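Local coordinates for autoinducer 2-binding protein LsrB (Clostridium saccharobutylicum DSM 13864, PDB 6DSP) that binds the quorum-sensing signal autoinducer-2, in its cyclic tetrahydroxytetrahydrofuran form, as a receptor of the periplasmic solute-binding protein family, at residues Y156-S161 and I221-T226; T226-Q231 and V245-F250. One frame throughout, in Å; residues are numbered along the deposited sequence.

Interaction 1. Residues Y156-S161 and I221-T226. With PAV ((2R,4S)-2-methyl-2,3,3,4-tetrahydroxytetrahydrofuran), chain C.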
loop_
_atom_site.group_PDB
_atom_site.type_symbol
_atom_site.label_atom_id
_atom_site.label_comp_id
_atom_site.label_asym_id
_atom_site.label_seq_id
_atom_site.Cartn_x
_atom_site.Cartn_y
_atom_site.Cartn_z
ATOM N N TYR A 156 -4.755 -1.486 -21.691
ATOM C CA TYR A 156 -4.753 -1.206 -20.256
ATOM C C TYR A 156 -3.709 -0.148 -19.920
ATOM O O TYR A 156 -2.849 0.207 -20.730
ATOM C CB TYR A 156 -4.475 -2.480 -19.443
ATOM C CG TYR A 156 -3.029 -2.880 -19.507
ATOM C CD1 TYR A 156 -2.510 -3.596 -20.604
ATOM C CD2 TYR A 156 -2.158 -2.536 -18.488
ATOM C CE1 TYR A 156 -1.172 -3.919 -20.652
ATOM C CE2 TYR A 156 -0.822 -2.866 -18.544
ATOM C CZ TYR A 156 -0.334 -3.524 -19.614
ATOM O OH TYR A 156 0.995 -3.847 -19.647
ATOM N N CYS A 157 -3.787 0.339 -18.685
ATOM C CA CYS A 157 -2.682 1.120 -18.122
ATOM C C CYS A 157 -2.782 1.067 -16.614
ATOM O O CYS A 157 -3.743 0.533 -16.050
ATOM C CB CYS A 157 -2.686 2.588 -18.611
ATOM S SG CYS A 157 -3.983 3.645 -17.958
ATOM N N TRP A 158 -1.769 1.649 -15.962
ATOM C CA TRP A 158 -1.694 1.765 -14.511
ATOM C C TRP A 158 -1.961 3.216 -14.098
ATOM O O TRP A 158 -1.532 4.158 -14.785
ATOM C CB TRP A 158 -0.293 1.372 -14.003
ATOM C CG TRP A 158 0.095 -0.044 -14.277
ATOM C CD1 TRP A 158 0.484 -0.574 -15.475
ATOM C CD2 TRP A 158 0.195 -1.095 -13.316
ATOM N NE1 TRP A 158 0.786 -1.911 -15.313
ATOM C CE2 TRP A 158 0.624 -2.252 -13.997
ATOM C CE3 TRP A 158 -0.031 -1.170 -11.940
ATOM C CZ2 TRP A 158 0.792 -3.481 -13.353
ATOM C CZ3 TRP A 158 0.142 -2.372 -11.297
ATOM C CH2 TRP A 158 0.565 -3.512 -11.992
ATOM N N HIS A 159 -2.703 3.385 -13.005
ATOM C CA HIS A 159 -3.020 4.698 -12.408
ATOM C C HIS A 159 -2.739 4.571 -10.917
ATOM O O HIS A 159 -3.424 3.824 -10.211
ATOM C CB HIS A 159 -4.496 5.050 -12.667
ATOM C CG HIS A 159 -4.960 6.303 -11.969
ATOM N ND1 HIS A 159 -6.285 6.699 -11.967
ATOM C CD2 HIS A 159 -4.290 7.220 -11.217
ATOM C CE1 HIS A 159 -6.411 7.808 -11.251
ATOM N NE2 HIS A 159 -5.219 8.141 -10.784
ATOM N N TYR A 160 -1.708 5.269 -10.442
ATOM C CA TYR A 160 -1.389 5.190 -9.012
ATOM C C TYR A 160 -0.857 6.544 -8.544
ATOM O O TYR A 160 -1.139 7.581 -9.150
ATOM C CB TYR A 160 -0.555 3.944 -8.695
ATOM C CG TYR A 160 0.753 3.734 -9.419
ATOM C CD1 TYR A 160 0.792 3.208 -10.703
ATOM C CD2 TYR A 160 1.960 3.996 -8.772
ATOM C CE1 TYR A 160 2.013 2.921 -11.314
ATOM C CE2 TYR A 160 3.170 3.735 -9.400
ATOM C CZ TYR A 160 3.180 3.196 -10.668
ATOM O OH TYR A 160 4.359 2.888 -11.287
ATOM N N SER A 161 -0.127 6.540 -7.426
ATOM C CA SER A 161 0.201 7.793 -6.746
ATOM C C SER A 161 1.309 8.583 -7.430
ATOM O O SER A 161 1.120 9.749 -7.768
ATOM C CB SER A 161 0.539 7.520 -5.289
ATOM O OG SER A 161 1.681 6.681 -5.162
ATOM N N ILE A 221 -5.597 -0.389 -13.976
ATOM C CA ILE A 221 -5.110 -0.997 -12.735
ATOM C C ILE A 221 -4.744 0.148 -11.799
ATOM O O ILE A 221 -3.777 0.870 -12.049
ATOM C CB ILE A 221 -3.889 -1.910 -12.977
ATOM C CG1 ILE A 221 -4.217 -3.012 -14.025
ATOM C CG2 ILE A 221 -3.455 -2.527 -11.659
ATOM C CD1 ILE A 221 -2.971 -3.803 -14.438
ATOM N N CYS A 222 -5.498 0.283 -10.715
ATOM C CA CYS A 222 -5.375 1.425 -9.798
ATOM C C CYS A 222 -4.775 0.948 -8.477
ATOM O O CYS A 222 -5.498 0.795 -7.483
ATOM C CB CYS A 222 -6.758 2.032 -9.569
ATOM S SG CYS A 222 -7.455 2.674 -11.111
ATOM N N ASN A 223 -3.446 0.723 -8.464
ATOM C CA ASN A 223 -2.745 0.194 -7.296
ATOM C C ASN A 223 -2.432 1.265 -6.251
ATOM O O ASN A 223 -1.285 1.432 -5.832
ATOM C CB ASN A 223 -1.465 -0.540 -7.717
ATOM C CG ASN A 223 -0.587 0.287 -8.676
ATOM O OD1 ASN A 223 -1.084 0.880 -9.646
ATOM N ND2 ASN A 223 0.713 0.269 -8.439
ATOM N N ASP A 224 -3.474 1.991 -5.832
ATOM C CA ASP A 224 -3.361 3.070 -4.861
ATOM C C ASP A 224 -4.758 3.358 -4.319
ATOM O O ASP A 224 -5.733 3.400 -5.075
ATOM C CB ASP A 224 -2.770 4.314 -5.510
ATOM C CG ASP A 224 -2.867 5.525 -4.587
ATOM O OD1 ASP A 224 -2.085 5.567 -3.606
ATOM O OD2 ASP A 224 -3.754 6.384 -4.812
ATOM N N SER A 225 -4.839 3.589 -3.003
ATOM C CA SER A 225 -6.101 3.739 -2.291
ATOM C C SER A 225 -6.857 5.032 -2.625
ATOM O O SER A 225 -8.025 5.154 -2.239
ATOM C CB SER A 225 -5.919 3.624 -0.789
ATOM O OG SER A 225 -5.198 4.723 -0.297
ATOM N N THR A 226 -6.212 5.992 -3.286
ATOM C CA THR A 226 -6.864 7.193 -3.786
ATOM C C THR A 226 -7.209 7.043 -5.260
ATOM O O THR A 226 -8.320 7.383 -5.690
ATOM C CB THR A 226 -5.955 8.435 -3.600
ATOM O OG1 THR A 226 -5.473 8.494 -2.259
ATOM C CG2 THR A 226 -6.733 9.691 -3.850
HETATM O O2 PAV C . -2.223 0.699 -2.469
HETATM C C2 PAV C . -2.153 1.330 -1.174
HETATM C C1 PAV C . -3.294 0.886 -0.232
HETATM O O5 PAV C . -2.508 2.793 -1.466
HETATM C C5 PAV C . -1.950 3.541 -0.474
HETATM C C4 PAV C . -1.030 2.620 0.348
HETATM O O4 PAV C . 0.214 3.263 0.610
HETATM C C3 PAV C . -0.934 1.390 -0.560
HETATM O O3 PAV C . -0.714 0.234 0.202
HETATM O O13 PAV C . 0.081 1.574 -1.521
#
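W158 and I221 are paired in register on neighbouring parallel strands, and two backbone hydrogen bonds clamp the pair: I221 N gives to C157 O at 2.9 Å, almost straight at 175°, and I221 O takes H159 N at 2.9 Å. C-H...O contacts supplement them, the closer from C222 CA to H159 O at 3.1 Å.

Apolar packing lies on the face that carries W158 and I221. The two side chains run alongside each other, and I221 lays CG2 over one face of the indole six-membered ring, 4.0 Å from its centroid, a CH-pi contact. The indole N-H points on to E176 of helix 166-182.

Just past the end of strand 219-222, the side chain of N223, its CG between backbone N and carbonyl carbon (chi1 50°), turns back between two rings. OD1 sits at the indole edge, 3.3 Å from W158 CE3, while ND2 lies over a face of Y160, off centre toward the rim. Buried OD1 has no hydrogen-bond partner in the model; besides the indole edge it meets CD1 and CB of Y160.

D224 and S225 supply the polar end. D224 OD2 accepts a capping bond from T226 N, which stands above the carboxylate plane, and another from A227 N; S225 N donates to PAV O5 at 2.9 Å. Strand ends opening into a ligand-binding loop and a helix N-terminus are characteristic of the interdomain cleft of periplasmic binding proteins.

Interaction 2. Residues T226-Q231 and V245-F250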
loop_
_atom_site.group_PDB
_atom_site.type_symbol
_atom_site.label_atom_id
_atom_site.label_comp_id
_atom_site.label_asym_id
_atom_site.label_seq_id
_atom_site.Cartn_x
_atom_site.Cartn_y
_atom_site.Cartn_z
ATOM N N THR A 226 -6.212 5.992 -3.286
ATOM C CA THR A 226 -6.864 7.193 -3.786
ATOM C C THR A 226 -7.209 7.043 -5.260
ATOM O O THR A 226 -8.320 7.383 -5.690
ATOM C CB THR A 226 -5.955 8.435 -3.600
ATOM O OG1 THR A 226 -5.473 8.494 -2.259
ATOM C CG2 THR A 226 -6.733 9.691 -3.850
ATOM N N ALA A 227 -6.272 6.517 -6.049
ATOM C CA ALA A 227 -6.549 6.327 -7.473
ATOM C C ALA A 227 -7.747 5.426 -7.716
ATOM O O ALA A 227 -8.520 5.669 -8.643
ATOM C CB ALA A 227 -5.336 5.721 -8.158
ATOM N N LEU A 228 -7.916 4.358 -6.914
ATOM C CA LEU A 228 -9.015 3.431 -7.179
ATOM C C LEU A 228 -10.383 4.080 -7.006
ATOM O O LEU A 228 -11.187 4.041 -7.948
ATOM C CB LEU A 228 -8.840 2.151 -6.348
ATOM C CG LEU A 228 -10.010 1.171 -6.542
ATOM C CD1 LEU A 228 -10.213 0.766 -8.030
ATOM C CD2 LEU A 228 -9.818 -0.072 -5.690
ATOM N N PRO A 229 -10.718 4.700 -5.863
ATOM C CA PRO A 229 -12.034 5.361 -5.781
ATOM C C PRO A 229 -12.139 6.545 -6.718
ATOM O O PRO A 229 -13.222 6.805 -7.253
ATOM C CB PRO A 229 -12.157 5.756 -4.306
ATOM C CG PRO A 229 -10.702 5.770 -3.781
ATOM C CD PRO A 229 -10.021 4.651 -4.559
ATOM N N GLY A 230 -11.038 7.248 -6.988
ATOM C CA GLY A 230 -11.123 8.347 -7.937
ATOM C C GLY A 230 -11.435 7.855 -9.339
ATOM O O GLY A 230 -12.210 8.481 -10.067
ATOM N N GLN A 231 -10.824 6.728 -9.735
ATOM C CA GLN A 231 -11.086 6.179 -11.060
ATOM C C GLN A 231 -12.517 5.669 -11.162
ATOM O O GLN A 231 -13.164 5.818 -12.202
ATOM C CB GLN A 231 -10.118 5.040 -11.317
ATOM C CG GLN A 231 -10.178 4.542 -12.777
ATOM C CD GLN A 231 -9.729 5.632 -13.721
ATOM O OE1 GLN A 231 -8.545 5.993 -13.725
ATOM N NE2 GLN A 231 -10.649 6.137 -14.560
ATOM N N VAL A 245 -16.040 -0.961 -18.860
ATOM C CA VAL A 245 -14.604 -0.870 -18.623
ATOM C C VAL A 245 -14.309 -1.584 -17.317
ATOM O O VAL A 245 -15.145 -1.602 -16.400
ATOM C CB VAL A 245 -14.147 0.605 -18.573
ATOM C CG1 VAL A 245 -14.810 1.356 -17.387
ATOM C CG2 VAL A 245 -12.629 0.694 -18.486
ATOM N N THR A 246 -13.127 -2.197 -17.233
ATOM C CA THR A 246 -12.757 -2.907 -16.023
ATOM C C THR A 246 -11.768 -2.079 -15.221
ATOM O O THR A 246 -10.694 -1.734 -15.708
ATOM C CB THR A 246 -12.167 -4.284 -16.323
ATOM O OG1 THR A 246 -13.179 -5.093 -16.974
ATOM C CG2 THR A 246 -11.669 -4.960 -15.047
ATOM N N ILE A 247 -12.141 -1.766 -13.981
ATOM C CA ILE A 247 -11.309 -1.027 -13.042
ATOM C C ILE A 247 -11.056 -1.944 -11.861
ATOM O O ILE A 247 -11.998 -2.534 -11.325
ATOM C CB ILE A 247 -12.030 0.254 -12.590
ATOM C CG1 ILE A 247 -12.185 1.221 -13.771
ATOM C CG2 ILE A 247 -11.258 0.916 -11.423
ATOM C CD1 ILE A 247 -13.287 2.239 -13.588
ATOM N N THR A 248 -9.793 -2.062 -11.456
ATOM C CA THR A 248 -9.492 -2.797 -10.236
ATOM C C THR A 248 -8.325 -2.104 -9.565
ATOM O O THR A 248 -7.804 -1.113 -10.083
ATOM C CB THR A 248 -9.210 -4.285 -10.509
ATOM O OG1 THR A 248 -9.257 -5.006 -9.273
ATOM C CG2 THR A 248 -7.875 -4.499 -11.216
ATOM N N GLY A 249 -7.923 -2.601 -8.400
ATOM C CA GLY A 249 -6.877 -1.929 -7.658
ATOM C C GLY A 249 -6.953 -2.293 -6.197
ATOM O O GLY A 249 -7.540 -3.310 -5.827
ATOM N N PHE A 250 -6.318 -1.450 -5.378
ATOM C CA PHE A 250 -6.261 -1.666 -3.937
ATOM C C PHE A 250 -6.934 -0.513 -3.193
ATOM O O PHE A 250 -6.562 0.659 -3.394
ATOM C CB PHE A 250 -4.807 -1.740 -3.462
ATOM C CG PHE A 250 -4.055 -2.988 -3.901
ATOM C CD1 PHE A 250 -4.693 -4.249 -4.038
ATOM C CD2 PHE A 250 -2.683 -2.907 -4.121
ATOM C CE1 PHE A 250 -3.950 -5.376 -4.396
ATOM C CE2 PHE A 250 -1.935 -4.035 -4.467
ATOM C CZ PHE A 250 -2.575 -5.270 -4.606
#
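The beta-alpha-beta unit formed by strand 219-222, helix 227-237 and strand 246-249 is closed here, where the first turn of the helix packs on the strand that follows it. Helix segment and strand run nearly antiparallel, 158° between their directions, with their axes 8.4 Å apart at closest approach.

L228 and I247 carry the contact. With CG anti to the backbone N (chi1 177°), L228 extends from the helix and reaches the strand with both methyls, set at different points along it: CD1 meets I247 CG2 at 3.6 Å and lies 3.7 Å from T248 O, while CD2 rests on the backbone, 3.7 Å from G249 C and 3.8 Å from F250 N. G249 has no side chain on the helix-facing side, so the leucine methyls can lie against its main chain.

One turn on, Q231 adds its aliphatic part. Its CG touches I247 CD1 at 4.0 Å, and the same methyl lies 3.8 Å from Q231 O. The chain then bends at chi2 (64°), and the amide bonds to H159 and to the carbonyl of G207.

F250, at the strand's exit, starts its side chain away from the helix; the ring belongs to the ligand pocket, where W171 and W271 meet it edge-to-face. Since everything crossing between helix and strand is van der Waals contact, the fit depends on methyl shape and the bare glycine backbone, while the amide of Q231 is hydrogen-bonded outside the contact.

In the fold
Both contacts are buried and belong to the four-stranded parallel sheet of one lobe, on which strands 219-222 and 246-249 are neighbours. Interaction 1 is a strand-to-strand pairing within the sheet that runs out into the ligand-binding loop; interaction 2 lays a helix on that sheet by van der Waals packing of side chains on side chains and backbone. T226 belongs to both, in the passage from the binding loop toward helix 227-237. Two probable hydrogen bonds tie them together: C222 N to T248 O at 2.8 Å between the strands, and H159 ND1 with Q231 OE1 at 2.9 Å from strand to helix. Each reaches the pocket at its carboxy-terminal strand end, interaction 1 through polar loop groups, interaction 2 through an aromatic ring.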